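Local coordinates for protein cytosolic malate dehydrogenase (Trichomonas vaginalis, PDB 4UUO) that probably interconverts malate and oxaloacetate with NAD+ as cofactor, as malate dehydrogenases of its family do, at residues Gly26-Asp31 with Cys250-Leu255; Ala113-Ala118 with Ser141-Gln146; Asn159-Ala164 with His177-Trp182; Asp262-Ala267 with Phe286-Ser291. One frame throughout, in Å; residues are numbered along the deposited sequence.

Contact 1: Gly26-Asp31 with Cys250-Leu255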
loop_
_atom_site.group_PDB
_atom_site.type_symbol
_atom_site.label_atom_id
_atom_site.label_comp_id
_atom_site.label_asym_id
_atom_site.label_seq_id
_atom_site.Cartn_x
_atom_site.Cartn_y
_atom_site.Cartn_z
ATOM N N GLY A 26 -9.013 -3.813 -5.627
ATOM C CA GLY A 26 -10.456 -3.927 -5.544
ATOM C C GLY A 26 -10.976 -3.568 -4.167
ATOM O O GLY A 26 -12.081 -3.963 -3.787
ATOM N N ASP A 27 -10.176 -2.810 -3.420
ATOM C CA ASP A 27 -10.504 -2.467 -2.038
ATOM C C ASP A 27 -11.639 -1.450 -1.939
ATOM O O ASP A 27 -12.368 -1.416 -0.942
ATOM C CB ASP A 27 -9.266 -1.925 -1.313
ATOM C CG ASP A 27 -8.263 -3.011 -0.973
ATOM O OD1 ASP A 27 -8.409 -4.145 -1.478
ATOM O OD2 ASP A 27 -7.330 -2.730 -0.192
ATOM N N LEU A 28 -11.785 -0.628 -2.971
ATOM C CA LEU A 28 -12.745 0.468 -2.937
ATOM C C LEU A 28 -14.123 0.060 -3.458
ATOM O O LEU A 28 -15.147 0.496 -2.926
ATOM C CB LEU A 28 -12.212 1.655 -3.741
ATOM C CG LEU A 28 -13.127 2.869 -3.902
ATOM C CD1 LEU A 28 -13.559 3.419 -2.547
ATOM C CD2 LEU A 28 -12.426 3.939 -4.724
ATOM N N CYS A 29 -14.149 -0.782 -4.486
ATOM C CA CYS A 29 -15.402 -1.112 -5.163
ATOM C C CYS A 29 -15.677 -2.606 -5.170
ATOM O O CYS A 29 -16.439 -3.096 -6.001
ATOM C CB CYS A 29 -15.384 -0.586 -6.602
ATOM S SG CYS A 29 -14.912 1.163 -6.763
ATOM N N GLY A 30 -15.055 -3.325 -4.242
ATOM C CA GLY A 30 -15.247 -4.759 -4.131
ATOM C C GLY A 30 -14.878 -5.525 -5.387
ATOM O O GLY A 30 -13.768 -5.381 -5.920
ATOM N N ASP A 31 -15.823 -6.333 -5.864
ATOM C CA ASP A 31 -15.598 -7.214 -7.008
ATOM C C ASP A 31 -15.821 -6.523 -8.353
ATOM O O ASP A 31 -15.757 -7.165 -9.399
ATOM C CB ASP A 31 -16.502 -8.445 -6.913
ATOM C CG ASP A 31 -16.287 -9.235 -5.636
ATOM O OD1 ASP A 31 -15.314 -10.016 -5.574
ATOM O OD2 ASP A 31 -17.097 -9.082 -4.698
ATOM N N CYS A 250 -13.170 6.907 3.089
ATOM C CA CYS A 250 -14.080 8.045 3.004
ATOM C C CYS A 250 -14.984 7.884 1.795
ATOM O O CYS A 250 -16.198 8.067 1.883
ATOM C CB CYS A 250 -13.315 9.368 2.916
ATOM S SG CYS A 250 -14.322 10.771 2.327
ATOM N N VAL A 251 -14.377 7.522 0.670
ATOM C CA VAL A 251 -15.111 7.341 -0.572
ATOM C C VAL A 251 -15.873 6.019 -0.542
ATOM O O VAL A 251 -16.964 5.908 -1.104
ATOM C CB VAL A 251 -14.168 7.405 -1.784
ATOM C CG1 VAL A 251 -14.885 6.984 -3.060
ATOM C CG2 VAL A 251 -13.605 8.823 -1.925
ATOM N N LYS A 252 -15.307 5.031 0.142
ATOM C CA LYS A 252 -15.977 3.755 0.346
ATOM C C LYS A 252 -17.365 3.976 0.941
ATOM O O LYS A 252 -18.378 3.582 0.356
ATOM C CB LYS A 252 -15.143 2.862 1.262
ATOM C CG LYS A 252 -15.681 1.461 1.459
ATOM C CD LYS A 252 -15.280 0.552 0.315
ATOM C CE LYS A 252 -15.614 -0.893 0.633
ATOM N NZ LYS A 252 -14.958 -1.316 1.900
ATOM N N ASP A 253 -17.402 4.629 2.100
ATOM C CA ASP A 253 -18.658 4.966 2.759
ATOM C C ASP A 253 -19.487 5.916 1.906
ATOM O O ASP A 253 -20.712 5.814 1.861
ATOM C CB ASP A 253 -18.399 5.594 4.128
ATOM C CG ASP A 253 -17.615 4.685 5.049
ATOM O OD1 ASP A 253 -17.597 3.457 4.807
ATOM O OD2 ASP A 253 -17.024 5.203 6.021
ATOM N N TRP A 254 -18.813 6.843 1.231
ATOM C CA TRP A 254 -19.490 7.808 0.371
ATOM C C TRP A 254 -20.291 7.086 -0.716
ATOM O O TRP A 254 -21.364 7.536 -1.118
ATOM C CB TRP A 254 -18.475 8.772 -0.253
ATOM C CG TRP A 254 -19.073 10.042 -0.822
ATOM C CD1 TRP A 254 -20.379 10.442 -0.753
ATOM C CD2 TRP A 254 -18.378 11.074 -1.541
ATOM N NE1 TRP A 254 -20.537 11.652 -1.383
ATOM C CE2 TRP A 254 -19.326 12.060 -1.876
ATOM C CE3 TRP A 254 -17.047 11.257 -1.932
ATOM C CZ2 TRP A 254 -18.986 13.212 -2.588
ATOM C CZ3 TRP A 254 -16.710 12.400 -2.638
ATOM C CH2 TRP A 254 -17.676 13.363 -2.959
ATOM N N LEU A 255 -19.775 5.947 -1.166
ATOM C CA LEU A 255 -20.415 5.188 -2.233
ATOM C C LEU A 255 -21.452 4.190 -1.721
ATOM O O LEU A 255 -22.483 3.984 -2.362
ATOM C CB LEU A 255 -19.360 4.449 -3.059
ATOM C CG LEU A 255 -18.360 5.308 -3.847
ATOM C CD1 LEU A 255 -17.260 4.445 -4.457
ATOM C CD2 LEU A 255 -19.052 6.134 -4.924
#
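L28 O lies against the aliphatic part of K252, with K252 CD as its nearest side-chain neighbour at 3.2 Å, yet no hydrogen bond joins the two segments. Farther along the lysine, K252 CE passes 3.6 Å from D27 O, so the methylenes run across two successive carbonyl groups. Bends at chi2 (82°) and chi4 (-57°) shape this path and leave the ammonium nitrogen, K252 NZ, 3.8 Å from D27 O. The apolar half belongs to L28, which touches the helix with one branch. Its CD1 methyl sits 3.8 Å from V251 CG1 and 4.3 Å from L255 CD1, two side chains one helical turn apart. Both L28 and V251 also rest on F83 of strand 81-84, which makes branched aliphatic residues apt here. The carboxylate of D27 turns from helix 240-256 back to a salt bridge with R22 of helix 14-25, and G26, at positive phi, closes that helix as the C-prime residue of a Schellman motif. The chemistry is that of a hydrophobic interface between the loop after the first Rossmann helix and helix 240-256, edged by a lysine whose charge may be modestly favoured by the nearby carbonyl dipoles.

Contact 2: Ala113-Ala118 with Ser141-Gln146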
loop_
_atom_site.group_PDB
_atom_site.type_symbol
_atom_site.label_atom_id
_atom_site.label_comp_id
_atom_site.label_asym_id
_atom_site.label_seq_id
_atom_site.Cartn_x
_atom_site.Cartn_y
_atom_site.Cartn_z
ATOM N N ALA A 113 -12.396 20.805 -15.518
ATOM C CA ALA A 113 -12.100 19.531 -16.172
ATOM C C ALA A 113 -13.155 18.490 -15.799
ATOM O O ALA A 113 -13.706 17.805 -16.666
ATOM C CB ALA A 113 -10.707 19.044 -15.793
ATOM N N LEU A 114 -13.429 18.387 -14.501
ATOM C CA LEU A 114 -14.500 17.542 -13.996
ATOM C C LEU A 114 -15.821 17.904 -14.659
ATOM O O LEU A 114 -16.524 17.044 -15.181
ATOM C CB LEU A 114 -14.624 17.682 -12.479
ATOM C CG LEU A 114 -13.515 17.069 -11.625
ATOM C CD1 LEU A 114 -13.466 17.735 -10.253
ATOM C CD2 LEU A 114 -13.705 15.559 -11.494
ATOM N N ASN A 115 -16.135 19.194 -14.648
ATOM C CA ASN A 115 -17.397 19.703 -15.180
ATOM C C ASN A 115 -17.656 19.311 -16.630
ATOM O O ASN A 115 -18.738 18.833 -16.971
ATOM C CB ASN A 115 -17.437 21.226 -15.056
ATOM C CG ASN A 115 -18.798 21.800 -15.375
ATOM O OD1 ASN A 115 -19.732 21.670 -14.588
ATOM N ND2 ASN A 115 -18.914 22.449 -16.526
ATOM N N ASP A 116 -16.655 19.516 -17.477
ATOM C CA ASP A 116 -16.790 19.240 -18.901
ATOM C C ASP A 116 -16.665 17.749 -19.216
ATOM O O ASP A 116 -17.482 17.189 -19.947
ATOM C CB ASP A 116 -15.741 20.025 -19.698
ATOM C CG ASP A 116 -15.811 21.525 -19.446
ATOM O OD1 ASP A 116 -16.927 22.058 -19.280
ATOM O OD2 ASP A 116 -14.744 22.175 -19.417
ATOM N N TYR A 117 -15.649 17.110 -18.650
ATOM C CA TYR A 117 -15.266 15.771 -19.081
ATOM C C TYR A 117 -15.806 14.643 -18.201
ATOM O O TYR A 117 -16.201 13.597 -18.712
ATOM C CB TYR A 117 -13.741 15.683 -19.167
ATOM C CG TYR A 117 -13.145 16.733 -20.078
ATOM C CD1 TYR A 117 -13.501 16.792 -21.421
ATOM C CD2 TYR A 117 -12.251 17.682 -19.595
ATOM C CE1 TYR A 117 -12.972 17.755 -22.263
ATOM C CE2 TYR A 117 -11.715 18.651 -20.433
ATOM C CZ TYR A 117 -12.081 18.681 -21.766
ATOM O OH TYR A 117 -11.555 19.636 -22.609
ATOM N N ALA A 118 -15.823 14.846 -16.887
ATOM C CA ALA A 118 -16.266 13.792 -15.977
ATOM C C ALA A 118 -17.771 13.584 -16.069
ATOM O O ALA A 118 -18.494 14.414 -16.628
ATOM C CB ALA A 118 -15.863 14.109 -14.536
ATOM N N SER A 141 -15.829 26.358 -10.175
ATOM C CA SER A 141 -15.427 26.345 -11.573
ATOM C C SER A 141 -16.308 25.396 -12.380
ATOM O O SER A 141 -16.249 25.374 -13.608
ATOM C CB SER A 141 -13.956 25.944 -11.700
ATOM O OG SER A 141 -13.125 26.779 -10.911
ATOM N N ALA A 142 -17.128 24.620 -11.679
ATOM C CA ALA A 142 -17.984 23.624 -12.314
ATOM C C ALA A 142 -19.463 23.991 -12.204
ATOM O O ALA A 142 -20.118 23.624 -11.228
ATOM C CB ALA A 142 -17.734 22.259 -11.697
ATOM N N PRO A 143 -19.997 24.708 -13.210
ATOM C CA PRO A 143 -21.381 25.212 -13.184
ATOM C C PRO A 143 -22.453 24.129 -13.353
ATOM O O PRO A 143 -23.594 24.338 -12.934
ATOM C CB PRO A 143 -21.430 26.193 -14.374
ATOM C CG PRO A 143 -20.007 26.430 -14.774
ATOM C CD PRO A 143 -19.270 25.174 -14.403
ATOM N N LYS A 144 -22.095 23.004 -13.966
ATOM C CA LYS A 144 -23.048 21.931 -14.231
ATOM C C LYS A 144 -23.224 21.045 -13.001
ATOM O O LYS A 144 -24.296 20.479 -12.779
ATOM C CB LYS A 144 -22.584 21.100 -15.434
ATOM C CG LYS A 144 -23.487 19.939 -15.814
ATOM C CD LYS A 144 -22.886 19.117 -16.951
ATOM C CE LYS A 144 -23.836 18.008 -17.392
ATOM N NZ LYS A 144 -23.241 17.130 -18.441
ATOM N N LEU A 145 -22.170 20.944 -12.195
ATOM C CA LEU A 145 -22.159 20.058 -11.036
ATOM C C LEU A 145 -22.862 20.657 -9.820
ATOM O O LEU A 145 -22.673 21.829 -9.503
ATOM C CB LEU A 145 -20.719 19.700 -10.670
ATOM C CG LEU A 145 -19.952 18.866 -11.697
ATOM C CD1 LEU A 145 -18.562 18.548 -11.191
ATOM C CD2 LEU A 145 -20.706 17.590 -12.010
ATOM N N GLN A 146 -23.674 19.848 -9.143
ATOM C CA GLN A 146 -24.265 20.252 -7.871
ATOM C C GLN A 146 -23.212 20.138 -6.783
ATOM O O GLN A 146 -22.035 19.932 -7.080
ATOM C CB GLN A 146 -25.485 19.400 -7.516
ATOM C CG GLN A 146 -26.747 19.745 -8.294
ATOM C CD GLN A 146 -26.785 19.076 -9.648
ATOM O OE1 GLN A 146 -25.917 18.265 -9.972
ATOM N NE2 GLN A 146 -27.794 19.408 -10.447
#
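The polar part of this contact rests on one side chain, N115, whose amide oxygen receives the backbone N-H of K144: N115 OD1 to K144 N is 2.8 Å, with 146° at the hydrogen. The donor stands 17° out of the amide plane, and the bond is somewhat bent. With its CG swung opposite the backbone N (chi1 -171°), N115 reaches from the last turn of helix 96-117 to the loop. The other end of the amide is used within the helix, where N115 ND2 gives a weak bond to D116 OD1 at 3.4 Å, and D116 is itself salt-bridged to K112. An asparagine suits the place because it can accept from one neighbour while donating to another.

Van der Waals contacts surround this bond. N115 CB meets the A142 methyl, CB to CB 3.5 Å, where a small residue lets the loop come close. The side chains of N115 and P143 cross at about a right angle, with P143 CD 3.5 Å from N115 ND2. Beyond K144 CB the lysine chain is fully extended and leads away from the helix, packing on P120.

The purely apolar pair lies deeper: L114 CB is 4.2 Å from L145 CD1, and both leucines, together with A142, touch W150 of strand 150-152.

The bond from K144 N to N115 OD1 thus ties the loop to the end of helix 96-117 just before the edge strand of the Rossmann sheet, with the leucines and W150 supplying the hydrophobic cohesion beneath it.

Contact 3: Asn159-Ala164 with His177-Trp182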
loop_
_atom_site.group_PDB
_atom_site.type_symbol
_atom_site.label_atom_id
_atom_site.label_comp_id
_atom_site.label_asym_id
_atom_site.label_seq_id
_atom_site.Cartn_x
_atom_site.Cartn_y
_atom_site.Cartn_z
ATOM N N ASN A 159 -10.047 8.960 11.655
ATOM C CA ASN A 159 -9.496 7.652 12.016
ATOM C C ASN A 159 -8.386 7.761 13.055
ATOM O O ASN A 159 -8.194 6.854 13.861
ATOM C CB ASN A 159 -8.966 6.919 10.780
ATOM C CG ASN A 159 -10.054 6.621 9.764
ATOM O OD1 ASN A 159 -11.245 6.671 10.078
ATOM N ND2 ASN A 159 -9.649 6.308 8.538
ATOM N N ARG A 160 -7.649 8.867 13.027
ATOM C CA ARG A 160 -6.644 9.137 14.051
ATOM C C ARG A 160 -7.298 9.216 15.436
ATOM O O ARG A 160 -6.680 8.867 16.440
ATOM C CB ARG A 160 -5.877 10.430 13.731
ATOM C CG ARG A 160 -4.790 10.269 12.668
ATOM C CD ARG A 160 -4.333 11.611 12.097
ATOM N NE ARG A 160 -3.142 11.492 11.258
ATOM C CZ ARG A 160 -2.668 12.469 10.490
ATOM N NH1 ARG A 160 -3.288 13.639 10.443
ATOM N NH2 ARG A 160 -1.578 12.275 9.755
ATOM N N MET A 161 -8.552 9.663 15.477
ATOM C CA MET A 161 -9.327 9.697 16.715
ATOM C C MET A 161 -9.788 8.301 17.121
ATOM O O MET A 161 -9.643 7.903 18.273
ATOM C CB MET A 161 -10.540 10.619 16.571
ATOM C CG MET A 161 -10.202 12.100 16.521
ATOM S SD MET A 161 -11.659 13.133 16.276
ATOM C CE MET A 161 -12.637 12.722 17.703
ATOM N N VAL A 162 -10.362 7.570 16.172
ATOM C CA VAL A 162 -10.776 6.192 16.415
ATOM C C VAL A 162 -9.598 5.349 16.903
ATOM O O VAL A 162 -9.688 4.676 17.925
ATOM C CB VAL A 162 -11.374 5.560 15.144
ATOM C CG1 VAL A 162 -11.460 4.054 15.284
ATOM C CG2 VAL A 162 -12.736 6.162 14.849
ATOM N N GLY A 163 -8.489 5.408 16.172
ATOM C CA GLY A 163 -7.284 4.689 16.543
ATOM C C GLY A 163 -6.750 5.041 17.920
ATOM O O GLY A 163 -6.361 4.159 18.686
ATOM N N ALA A 164 -6.736 6.333 18.240
ATOM C CA ALA A 164 -6.211 6.804 19.519
ATOM C C ALA A 164 -7.114 6.412 20.691
ATOM O O ALA A 164 -6.623 6.061 21.769
ATOM C CB ALA A 164 -6.017 8.315 19.486
ATOM N N HIS A 177 -17.058 4.313 18.358
ATOM C CA HIS A 177 -18.084 4.843 17.461
ATOM C C HIS A 177 -18.332 6.334 17.678
ATOM O O HIS A 177 -17.954 6.893 18.706
ATOM C CB HIS A 177 -19.407 4.081 17.636
ATOM C CG HIS A 177 -19.238 2.614 17.888
ATOM N ND1 HIS A 177 -18.943 1.714 16.888
ATOM C CD2 HIS A 177 -19.328 1.891 19.031
ATOM C CE1 HIS A 177 -18.853 0.499 17.403
ATOM N NE2 HIS A 177 -19.081 0.580 18.702
ATOM N N LYS A 178 -18.959 6.961 16.686
ATOM C CA LYS A 178 -19.503 8.315 16.801
ATOM C C LYS A 178 -18.482 9.405 17.154
ATOM O O LYS A 178 -18.774 10.316 17.939
ATOM C CB LYS A 178 -20.639 8.327 17.827
ATOM C CG LYS A 178 -21.830 7.463 17.439
ATOM C CD LYS A 178 -22.871 7.419 18.543
ATOM C CE LYS A 178 -23.921 6.355 18.272
ATOM N NZ LYS A 178 -24.911 6.258 19.384
ATOM N N VAL A 179 -17.292 9.319 16.569
ATOM C CA VAL A 179 -16.352 10.430 16.629
ATOM C C VAL A 179 -16.567 11.270 15.382
ATOM O O VAL A 179 -17.206 10.812 14.431
ATOM C CB VAL A 179 -14.878 9.966 16.709
ATOM C CG1 VAL A 179 -14.676 8.998 17.870
ATOM C CG2 VAL A 179 -14.440 9.339 15.397
ATOM N N CYS A 180 -16.053 12.496 15.380
ATOM C CA CYS A 180 -16.132 13.324 14.186
ATOM C C CYS A 180 -15.167 14.497 14.227
ATOM O O CYS A 180 -14.789 14.980 15.295
ATOM C CB CYS A 180 -17.558 13.847 13.971
ATOM S SG CYS A 180 -18.204 14.889 15.308
ATOM N N ILE A 181 -14.767 14.936 13.040
ATOM C CA ILE A 181 -14.019 16.165 12.879
ATOM C C ILE A 181 -14.954 17.240 12.305
ATOM O O ILE A 181 -15.697 16.974 11.356
ATOM C CB ILE A 181 -12.791 15.961 11.955
ATOM C CG1 ILE A 181 -11.751 15.045 12.621
ATOM C CG2 ILE A 181 -12.174 17.299 11.568
ATOM C CD1 ILE A 181 -11.027 15.667 13.819
ATOM N N TRP A 182 -14.934 18.434 12.903
ATOM C CA TRP A 182 -15.685 19.582 12.384
ATOM C C TRP A 182 -14.783 20.589 11.665
ATOM O O TRP A 182 -13.624 20.778 12.045
ATOM C CB TRP A 182 -16.417 20.327 13.504
ATOM C CG TRP A 182 -17.435 19.556 14.289
ATOM C CD1 TRP A 182 -17.199 18.750 15.367
ATOM C CD2 TRP A 182 -18.857 19.560 14.097
ATOM N NE1 TRP A 182 -18.380 18.235 15.842
ATOM C CE2 TRP A 182 -19.411 18.715 15.083
ATOM C CE3 TRP A 182 -19.710 20.184 13.184
ATOM C CZ2 TRP A 182 -20.785 18.483 15.181
ATOM C CZ3 TRP A 182 -21.075 19.950 13.284
ATOM C CH2 TRP A 182 -21.597 19.109 14.279
#
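M161 and V179 pass each other in opposite directions at the heart of this contact, M161 CE lying 3.7 Å from V179 CB. The sulfur faces the next part of the strand: M161 SD is 3.6 Å from I181 CD1, the two side chains running aslant to one another, and 3.8 Å from C180 O. A bend at the last torsion (chi3 60°) turns the methyl toward V179 while the sulfur stays by I181, so one flexible, unbranched side chain serves both. V162 adds a second, narrower touch, its CG2 3.6 Å from V179 CG2, with the two valines set nearly at right angles. In this way helix 155-169 packs on strand 176-182 within the C-terminal alpha/beta region of the LDH/MDH family.

The next shell holds these groups in place. M161 also packs on F220 and I224 of helix 213-235 and is thereby buried between that helix and the strand. On its outer side helix 155-169 faces the second subunit, where V162 packs on A59 of that chain.

Farther out lie polar residues near the predicted active site. R160, a predicted substrate-binding residue, follows N159 on the helix and is salt-bridged to D157, and the side chain of I181 is about 7 Å from that of H185, the predicted proton acceptor. With no hydrogen bond crossing between the segments, their cohesion is hydrophobic, and it seats the arginine's helix beside the strand leading toward the histidine.

Contact 4: Asp262-Ala267 with Phe286-Ser291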
loop_
_atom_site.group_PDB
_atom_site.type_symbol
_atom_site.label_atom_id
_atom_site.label_comp_id
_atom_site.label_asym_id
_atom_site.label_seq_id
_atom_site.Cartn_x
_atom_site.Cartn_y
_atom_site.Cartn_z
ATOM N N ASP A 262 -22.698 3.955 13.136
ATOM C CA ASP A 262 -22.571 5.333 13.594
ATOM C C ASP A 262 -22.410 6.290 12.413
ATOM O O ASP A 262 -23.072 6.124 11.388
ATOM C CB ASP A 262 -21.395 5.469 14.570
ATOM C CG ASP A 262 -20.073 5.014 13.975
ATOM O OD1 ASP A 262 -19.755 3.809 14.051
ATOM O OD2 ASP A 262 -19.341 5.872 13.446
ATOM N N PHE A 263 -21.544 7.291 12.557
ATOM C CA PHE A 263 -21.334 8.268 11.493
ATOM C C PHE A 263 -19.849 8.543 11.218
ATOM O O PHE A 263 -18.981 8.181 12.011
ATOM C CB PHE A 263 -22.066 9.585 11.816
ATOM C CG PHE A 263 -21.844 10.103 13.222
ATOM C CD1 PHE A 263 -20.609 10.605 13.616
ATOM C CD2 PHE A 263 -22.892 10.126 14.139
ATOM C CE1 PHE A 263 -20.417 11.097 14.904
ATOM C CE2 PHE A 263 -22.708 10.615 15.429
ATOM C CZ PHE A 263 -21.472 11.103 15.811
ATOM N N VAL A 264 -19.572 9.181 10.083
ATOM C CA VAL A 264 -18.202 9.519 9.701
ATOM C C VAL A 264 -18.039 11.015 9.458
ATOM O O VAL A 264 -19.009 11.764 9.442
ATOM C CB VAL A 264 -17.767 8.770 8.432
ATOM C CG1 VAL A 264 -17.643 7.280 8.708
ATOM C CG2 VAL A 264 -18.748 9.042 7.297
ATOM N N SER A 265 -16.801 11.445 9.260
ATOM C CA SER A 265 -16.526 12.850 9.011
ATOM C C SER A 265 -16.286 13.110 7.534
ATOM O O SER A 265 -15.495 12.416 6.886
ATOM C CB SER A 265 -15.324 13.311 9.826
ATOM O OG SER A 265 -15.520 13.000 11.189
ATOM N N MET A 266 -16.984 14.114 7.011
ATOM C CA MET A 266 -16.845 14.533 5.622
ATOM C C MET A 266 -16.953 16.052 5.501
ATOM O O MET A 266 -17.902 16.651 5.997
ATOM C CB MET A 266 -17.910 13.870 4.747
ATOM C CG MET A 266 -17.819 12.364 4.679
ATOM S SD MET A 266 -19.017 11.680 3.533
ATOM C CE MET A 266 -18.603 12.562 2.036
ATOM N N ALA A 267 -15.978 16.669 4.846
ATOM C CA ALA A 267 -16.034 18.099 4.571
ATOM C C ALA A 267 -16.847 18.355 3.309
ATOM O O ALA A 267 -16.350 18.214 2.196
ATOM C CB ALA A 267 -14.631 18.681 4.439
ATOM N N PHE A 286 -18.560 17.854 8.669
ATOM C CA PHE A 286 -19.655 17.509 9.572
ATOM C C PHE A 286 -19.616 16.045 9.986
ATOM O O PHE A 286 -19.049 15.211 9.276
ATOM C CB PHE A 286 -21.009 17.794 8.913
ATOM C CG PHE A 286 -21.291 19.248 8.694
ATOM C CD1 PHE A 286 -21.927 19.998 9.671
ATOM C CD2 PHE A 286 -20.938 19.862 7.503
ATOM C CE1 PHE A 286 -22.196 21.343 9.467
ATOM C CE2 PHE A 286 -21.203 21.202 7.289
ATOM C CZ PHE A 286 -21.833 21.946 8.272
ATOM N N PRO A 287 -20.224 15.723 11.138
ATOM C CA PRO A 287 -20.571 14.327 11.405
ATOM C C PRO A 287 -21.708 13.932 10.475
ATOM O O PRO A 287 -22.796 14.516 10.544
ATOM C CB PRO A 287 -21.011 14.338 12.874
ATOM C CG PRO A 287 -21.472 15.731 13.120
ATOM C CD PRO A 287 -20.614 16.612 12.245
ATOM N N VAL A 288 -21.451 12.982 9.584
ATOM C CA VAL A 288 -22.449 12.614 8.593
ATOM C C VAL A 288 -22.712 11.115 8.558
ATOM O O VAL A 288 -21.813 10.296 8.772
ATOM C CB VAL A 288 -22.041 13.078 7.171
ATOM C CG1 VAL A 288 -21.766 14.574 7.148
ATOM C CG2 VAL A 288 -20.831 12.308 6.679
ATOM N N THR A 289 -23.969 10.771 8.311
ATOM C CA THR A 289 -24.339 9.419 7.932
ATOM C C THR A 289 -24.367 9.389 6.402
ATOM O O THR A 289 -24.438 10.446 5.764
ATOM C CB THR A 289 -25.710 9.009 8.537
ATOM O OG1 THR A 289 -25.990 7.638 8.235
ATOM C CG2 THR A 289 -26.835 9.886 8.000
ATOM N N VAL A 290 -24.268 8.204 5.804
ATOM C CA VAL A 290 -24.411 8.079 4.349
ATOM C C VAL A 290 -25.340 6.919 4.032
ATOM O O VAL A 290 -25.156 5.819 4.548
ATOM C CB VAL A 290 -23.054 7.858 3.628
ATOM C CG1 VAL A 290 -23.267 7.733 2.124
ATOM C CG2 VAL A 290 -22.070 8.986 3.936
ATOM N N SER A 291 -26.344 7.164 3.195
ATOM C CA SER A 291 -27.310 6.122 2.861
ATOM C C SER A 291 -26.696 5.115 1.902
ATOM O O SER A 291 -25.617 5.348 1.353
ATOM C CB SER A 291 -28.570 6.721 2.244
ATOM O OG SER A 291 -28.370 6.968 0.864
#
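F286 and M266 form a hydrogen-bonded antiparallel pair, joined by F286 N to M266 O at 3.0 Å and by the longer return bond from M266 N to F286 O, 3.3 Å. P287 comes next, opposite S265 in a non-hydrogen-bonded pair, a position where the proline's missing N-H costs nothing between these strands. P287 CB sits over one face of the F263 ring, toward its rim, in a CH-pi contact 4.1 Å from the centroid; S265 OG meanwhile bonds to H158 ND1. V288 restores the hydrogen-bonded pairing with V264: V288 N to V264 O is 2.7 Å and nearly straight (174°), and V264 N to V288 O is 2.8 Å. With CG1 anti to the carbonyl carbon (chi1 -55°), V288 CG2 falls between N and C and reaches M266 CG at 3.6 Å. Past T289, V290 CG2 touches the sulfur, M266 SD, at 4.1 Å. The short segments 264-267 and 286-290 run at 111° to each other, far from the 180° of a flat antiparallel pair. Four backbone bonds therefore set the register of two neighbours in the C-terminal region's three-stranded antiparallel sheet, while V264, M266, F286 and V288 make one face hydrophobic and the other carries P287 and the polar S265.

Contacts 3 and 4 share an interior: their centres are 11 Å apart, and S265 OG of contact 4 lies 2.8 Å from I181 N of contact 3, probably a hydrogen bond. Both stand near the predicted proton acceptor H185 and the predicted substrate-binding R160; the side chain of S265 is about 10 Å from those of both. Helix 240-256 precedes strand 264-269, and contacts 1 and 4 also touch in space: W254 CG is 3.8 Å from M266 CE. Contact 1 also joins the NAD-binding and C-terminal regions, with V251 about 8 Å, side chain to side chain, from V127 of the predicted NAD+ site. Contact 2 is remote, its centre about 32 Å from that of contact 3, and belongs wholly to the NAD-binding region.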